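Local coordinates for protein mRNA nuclease HepT (Shewanella oneidensis MR-1, PDB 6M6U) that cleaves mRNA as the toxin of a type VII toxin-antitoxin system, halting growth until its partner antitoxin MntA neutralises it, mostly by tri-AMPylation, at residues V112-V115 / V116-L120; G26-F29 / K30-F33. All coordinates share one frame; numbering follows the deposited sequence.

How the contacts relate
Both contacts are local, made between residues a few positions apart on one continuous piece of chain, yet they sit in different surroundings. Contact 1 covers the C-terminal turns of helix 109-118 and the break before helix 120-131: V112, V115, V116 and L120 are buried, while H114, Q117 and H118 are exposed. Contact 2 belongs to the loop between helices 3-23 and 33-60, about 21 Å from the centre of the chain to its own centre, a surface contact of polar residues with one phenylalanine, F29, turned inward. That residue joins the two, since F29 CD2 lies 3.4 Å from V113 CG2. Regular helical bonds dominate contact 1, irregular turn bonds and side-chain amides contact 2.

Contact 1. Residues V112-V115 / V116-L120; sequences VVHV and VQHHL
Backbone bonding between V112-V115 and V116-L120 follows the i to i+4 pattern of an alpha helix. V116 N reaches V112 O at 2.8 Å, and Q117, H118 and H119 repeat the step. The V115 carbonyl ends the series: it takes H119 N at 2.9 Å, with weak bonds from H118 N and L120 N, as the chain leaves helical geometry at H119.

Apolar contacts line the inner side. V112 CG1 lies loosely against V116 CG2 at 4.3 Å, and V115 CG1 meets H119 CB at 3.9 Å. Short, stiff beta-branched valines suit this place: V113 and V116 meet Y23, V115 meets M93 and L96. Buried L120 packs on I16 and I19. V113 stands at the border, touching F29, its CG1 3.5 Å from Q117 OE1.

Three histidines form an aromatic cluster. With H114 CG anti to its own N (chi1 -167°), H118 CB lies over one face of the H114 ring, while H114 CD2 is 3.1 Å from H118 ND1, near the plane of that ring, the planes 68° apart. H119 meets H114 obliquely and bonds through ND1 to D122. This is the C-terminal end of an amphipathic helix packed between helices 3-23 and 84-102 in an all-helical HepT-like protein, H114 and H118 exposed.

Contact 2. Residues G26-F29 / K30-F33; sequences GSQF and KQDF
The F29 ring and the side-chain amides of Q28 and Q31 are the flat groups here. Within the loop, the phenyl ring meets the backbone of K30 obliquely, F29 CD2 lying 3.5 Å from K30 N. It also packs on Y23, whose ring meets it with the planes at about 60°, on L109, V112 and V113 of helix 109-118, and on V39 of helix 33-60. With CG anti to the backbone N (chi1 176°), the ring lies among these apolar side chains, where a large hydrophobic residue is well suited to join the loop to helices 109-118 and 33-60.

The two glutamine amides lie on the exposed side, their chains next to each other and pointing the same way. Q28 folds back at chi2 while Q31 stays extended beyond CG, bringing NE2 of Q28 to OE1 of Q31. The modelled separation of 2.3 Å between these two atoms is very short, so the detail of this hydrogen bond is doubtful. The amide planes are 66° apart, so the two groups are not stacked flat.

The backbone from Q28 to D32 forms an alpha-turn that leads into helix 33-60. Q28 O is its main acceptor: D32 N donates to it at 3.1 Å, nearly along the C=O axis, and Q31 N adds a weak bond. F29 O receives a further weak bond from D32 N and a side-chain bond from Q36 NE2.

D32 then occupies the N-cap position, its OD1 accepting the backbone N of T34; a short carboxylate fits this role because it can reach an amide at the start of the helix that lacks a carbonyl partner. K30, bent at chi3 and chi4, carries its amine toward D110, with which it makes a long, weak ion pair.

Contact 1. Residues V112-V115 / V116-L120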
loop_
_atom_site.group_PDB
_atom_site.type_symbol
_atom_site.label_atom_id
_atom_site.label_comp_id
_atom_site.label_asym_id
_atom_site.label_seq_id
_atom_site.Cartn_x
_atom_site.Cartn_y
_atom_site.Cartn_z
ATOM N N VAL B 112 34.858 -45.819 6.827
ATOM C CA VAL B 112 33.564 -46.480 6.663
ATOM C C VAL B 112 33.660 -47.940 7.084
ATOM O O VAL B 112 32.788 -48.453 7.795
ATOM C CB VAL B 112 33.065 -46.341 5.212
ATOM C CG1 VAL B 112 31.783 -47.141 5.012
ATOM C CG2 VAL B 112 32.838 -44.875 4.858
ATOM N N VAL B 113 34.724 -48.629 6.661
ATOM C CA VAL B 113 34.914 -50.020 7.064
ATOM C C VAL B 113 35.117 -50.115 8.572
ATOM O O VAL B 113 34.541 -50.985 9.237
ATOM C CB VAL B 113 36.083 -50.652 6.286
ATOM C CG1 VAL B 113 36.687 -51.815 7.064
ATOM C CG2 VAL B 113 35.613 -51.120 4.917
ATOM N N HIS B 114 35.929 -49.217 9.137
ATOM C CA HIS B 114 36.123 -49.215 10.584
ATOM C C HIS B 114 34.809 -48.960 11.313
ATOM O O HIS B 114 34.569 -49.523 12.388
ATOM C CB HIS B 114 37.171 -48.171 10.976
ATOM C CG HIS B 114 37.666 -48.309 12.385
ATOM N ND1 HIS B 114 37.446 -47.349 13.351
ATOM C CD2 HIS B 114 38.373 -49.294 12.990
ATOM C CE1 HIS B 114 37.994 -47.738 14.489
ATOM N NE2 HIS B 114 38.562 -48.915 14.297
ATOM N N VAL B 115 33.939 -48.125 10.737
ATOM C CA VAL B 115 32.625 -47.900 11.332
ATOM C C VAL B 115 31.757 -49.145 11.198
ATOM O O VAL B 115 31.093 -49.558 12.155
ATOM C CB VAL B 115 31.957 -46.663 10.700
ATOM C CG1 VAL B 115 30.482 -46.603 11.067
ATOM C CG2 VAL B 115 32.664 -45.392 11.152
ATOM N N VAL B 116 31.754 -49.769 10.015
ATOM C CA VAL B 116 30.960 -50.980 9.809
ATOM C C VAL B 116 31.374 -52.078 10.781
ATOM O O VAL B 116 30.530 -52.844 11.264
ATOM C CB VAL B 116 31.081 -51.451 8.344
ATOM C CG1 VAL B 116 30.459 -52.833 8.163
ATOM C CG2 VAL B 116 30.426 -50.448 7.409
ATOM N N GLN B 117 32.664 -52.162 11.100
ATOM C CA GLN B 117 33.166 -53.212 11.976
ATOM C C GLN B 117 33.013 -52.890 13.456
ATOM O O GLN B 117 32.760 -53.801 14.253
ATOM C CB GLN B 117 34.644 -53.486 11.678
ATOM C CG GLN B 117 34.927 -53.981 10.271
ATOM C CD GLN B 117 36.408 -54.210 10.024
ATOM O OE1 GLN B 117 37.232 -53.315 10.226
ATOM N NE2 GLN B 117 36.755 -55.415 9.585
ATOM N N HIS B 118 33.154 -51.624 13.851
ATOM C CA HIS B 118 33.322 -51.293 15.259
ATOM C C HIS B 118 32.367 -50.246 15.813
ATOM O O HIS B 118 32.340 -50.065 17.036
ATOM C CB HIS B 118 34.759 -50.814 15.523
ATOM C CG HIS B 118 35.800 -51.851 15.243
ATOM N ND1 HIS B 118 36.898 -51.608 14.446
ATOM C CD2 HIS B 118 35.910 -53.136 15.654
ATOM C CE1 HIS B 118 37.639 -52.700 14.376
ATOM N NE2 HIS B 118 37.061 -53.642 15.100
ATOM N N HIS B 119 31.590 -49.552 14.982
ATOM C CA HIS B 119 30.791 -48.441 15.478
ATOM C C HIS B 119 29.298 -48.576 15.226
ATOM O O HIS B 119 28.537 -47.712 15.674
ATOM C CB HIS B 119 31.305 -47.121 14.891
ATOM C CG HIS B 119 32.606 -46.678 15.484
ATOM N ND1 HIS B 119 32.711 -45.588 16.321
ATOM C CD2 HIS B 119 33.853 -47.198 15.382
ATOM C CE1 HIS B 119 33.969 -45.446 16.699
ATOM N NE2 HIS B 119 34.682 -46.410 16.143
ATOM N N LEU B 120 28.846 -49.638 14.557
ATOM C CA LEU B 120 27.411 -49.887 14.482
ATOM C C LEU B 120 26.802 -50.079 15.864
ATOM O O LEU B 120 25.584 -49.925 16.021
ATOM C CB LEU B 120 27.126 -51.105 13.603
ATOM C CG LEU B 120 27.519 -50.947 12.132
ATOM C CD1 LEU B 120 27.092 -52.154 11.306
ATOM C CD2 LEU B 120 26.930 -49.661 11.560
#

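Contact 2. Residues G26-F29 / K30-F33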
loop_
_atom_site.group_PDB
_atom_site.type_symbol
_atom_site.label_atom_id
_atom_site.label_comp_id
_atom_site.label_asym_id
_atom_site.label_seq_id
_atom_site.Cartn_x
_atom_site.Cartn_y
_atom_site.Cartn_z
ATOM N N GLY B 26 33.514 -58.607 3.824
ATOM C CA GLY B 26 34.339 -57.439 3.600
ATOM C C GLY B 26 35.262 -57.533 2.405
ATOM O O GLY B 26 35.827 -56.507 2.003
ATOM N N SER B 27 35.419 -58.721 1.813
ATOM C CA SER B 27 36.429 -58.911 0.774
ATOM C C SER B 27 36.150 -58.075 -0.469
ATOM O O SER B 27 37.085 -57.725 -1.199
ATOM C CB SER B 27 36.522 -60.389 0.395
ATOM O OG SER B 27 35.234 -60.927 0.141
ATOM N N GLN B 28 34.887 -57.747 -0.732
ATOM C CA GLN B 28 34.515 -57.045 -1.953
ATOM C C GLN B 28 34.137 -55.587 -1.732
ATOM O O GLN B 28 33.812 -54.898 -2.705
ATOM C CB GLN B 28 33.352 -57.770 -2.642
ATOM C CG GLN B 28 33.724 -59.118 -3.242
ATOM C CD GLN B 28 34.837 -59.016 -4.270
ATOM O OE1 GLN B 28 35.919 -59.579 -4.089
ATOM N NE2 GLN B 28 34.576 -58.298 -5.358
ATOM N N PHE B 29 34.183 -55.089 -0.494
ATOM C CA PHE B 29 33.595 -53.781 -0.213
ATOM C C PHE B 29 34.399 -52.651 -0.843
ATOM O O PHE B 29 33.839 -51.785 -1.525
ATOM C CB PHE B 29 33.469 -53.554 1.289
ATOM C CG PHE B 29 32.958 -52.188 1.635
ATOM C CD1 PHE B 29 31.607 -51.899 1.537
ATOM C CD2 PHE B 29 33.829 -51.182 2.019
ATOM C CE1 PHE B 29 31.132 -50.634 1.838
ATOM C CE2 PHE B 29 33.361 -49.914 2.324
ATOM C CZ PHE B 29 32.011 -49.640 2.233
ATOM N N LYS B 30 35.710 -52.621 -0.601
ATOM C CA LYS B 30 36.525 -51.523 -1.108
ATOM C C LYS B 30 36.626 -51.516 -2.626
ATOM O O LYS B 30 37.115 -50.532 -3.191
ATOM C CB LYS B 30 37.923 -51.580 -0.493
ATOM C CG LYS B 30 37.970 -51.180 0.971
ATOM C CD LYS B 30 39.298 -51.557 1.608
ATOM C CE LYS B 30 40.470 -50.944 0.857
ATOM N NZ LYS B 30 40.430 -49.457 0.882
ATOM N N GLN B 31 36.168 -52.573 -3.294
ATOM C CA GLN B 31 36.211 -52.679 -4.746
ATOM C C GLN B 31 34.914 -52.248 -5.421
ATOM O O GLN B 31 34.953 -51.586 -6.463
ATOM C CB GLN B 31 36.531 -54.124 -5.151
ATOM C CG GLN B 31 36.172 -54.464 -6.589
ATOM C CD GLN B 31 36.461 -55.911 -6.945
ATOM O OE1 GLN B 31 35.598 -56.784 -6.810
ATOM N NE2 GLN B 31 37.682 -56.168 -7.405
ATOM N N ASP B 32 33.768 -52.605 -4.848
ATOM C CA ASP B 32 32.478 -52.515 -5.525
ATOM C C ASP B 32 31.781 -51.213 -5.134
ATOM O O ASP B 32 31.387 -51.034 -3.976
ATOM C CB ASP B 32 31.627 -53.733 -5.172
ATOM C CG ASP B 32 30.506 -53.980 -6.164
ATOM O OD1 ASP B 32 29.817 -53.016 -6.548
ATOM O OD2 ASP B 32 30.314 -55.146 -6.564
ATOM N N PHE B 33 31.622 -50.312 -6.109
ATOM C CA PHE B 33 30.903 -49.064 -5.865
ATOM C C PHE B 33 29.483 -49.326 -5.375
ATOM O O PHE B 33 28.961 -48.578 -4.540
ATOM C CB PHE B 33 30.872 -48.212 -7.136
ATOM C CG PHE B 33 32.184 -47.562 -7.473
ATOM C CD1 PHE B 33 33.092 -47.238 -6.479
ATOM C CD2 PHE B 33 32.514 -47.278 -8.791
ATOM C CE1 PHE B 33 34.300 -46.639 -6.791
ATOM C CE2 PHE B 33 33.721 -46.679 -9.109
ATOM C CZ PHE B 33 34.615 -46.360 -8.108
#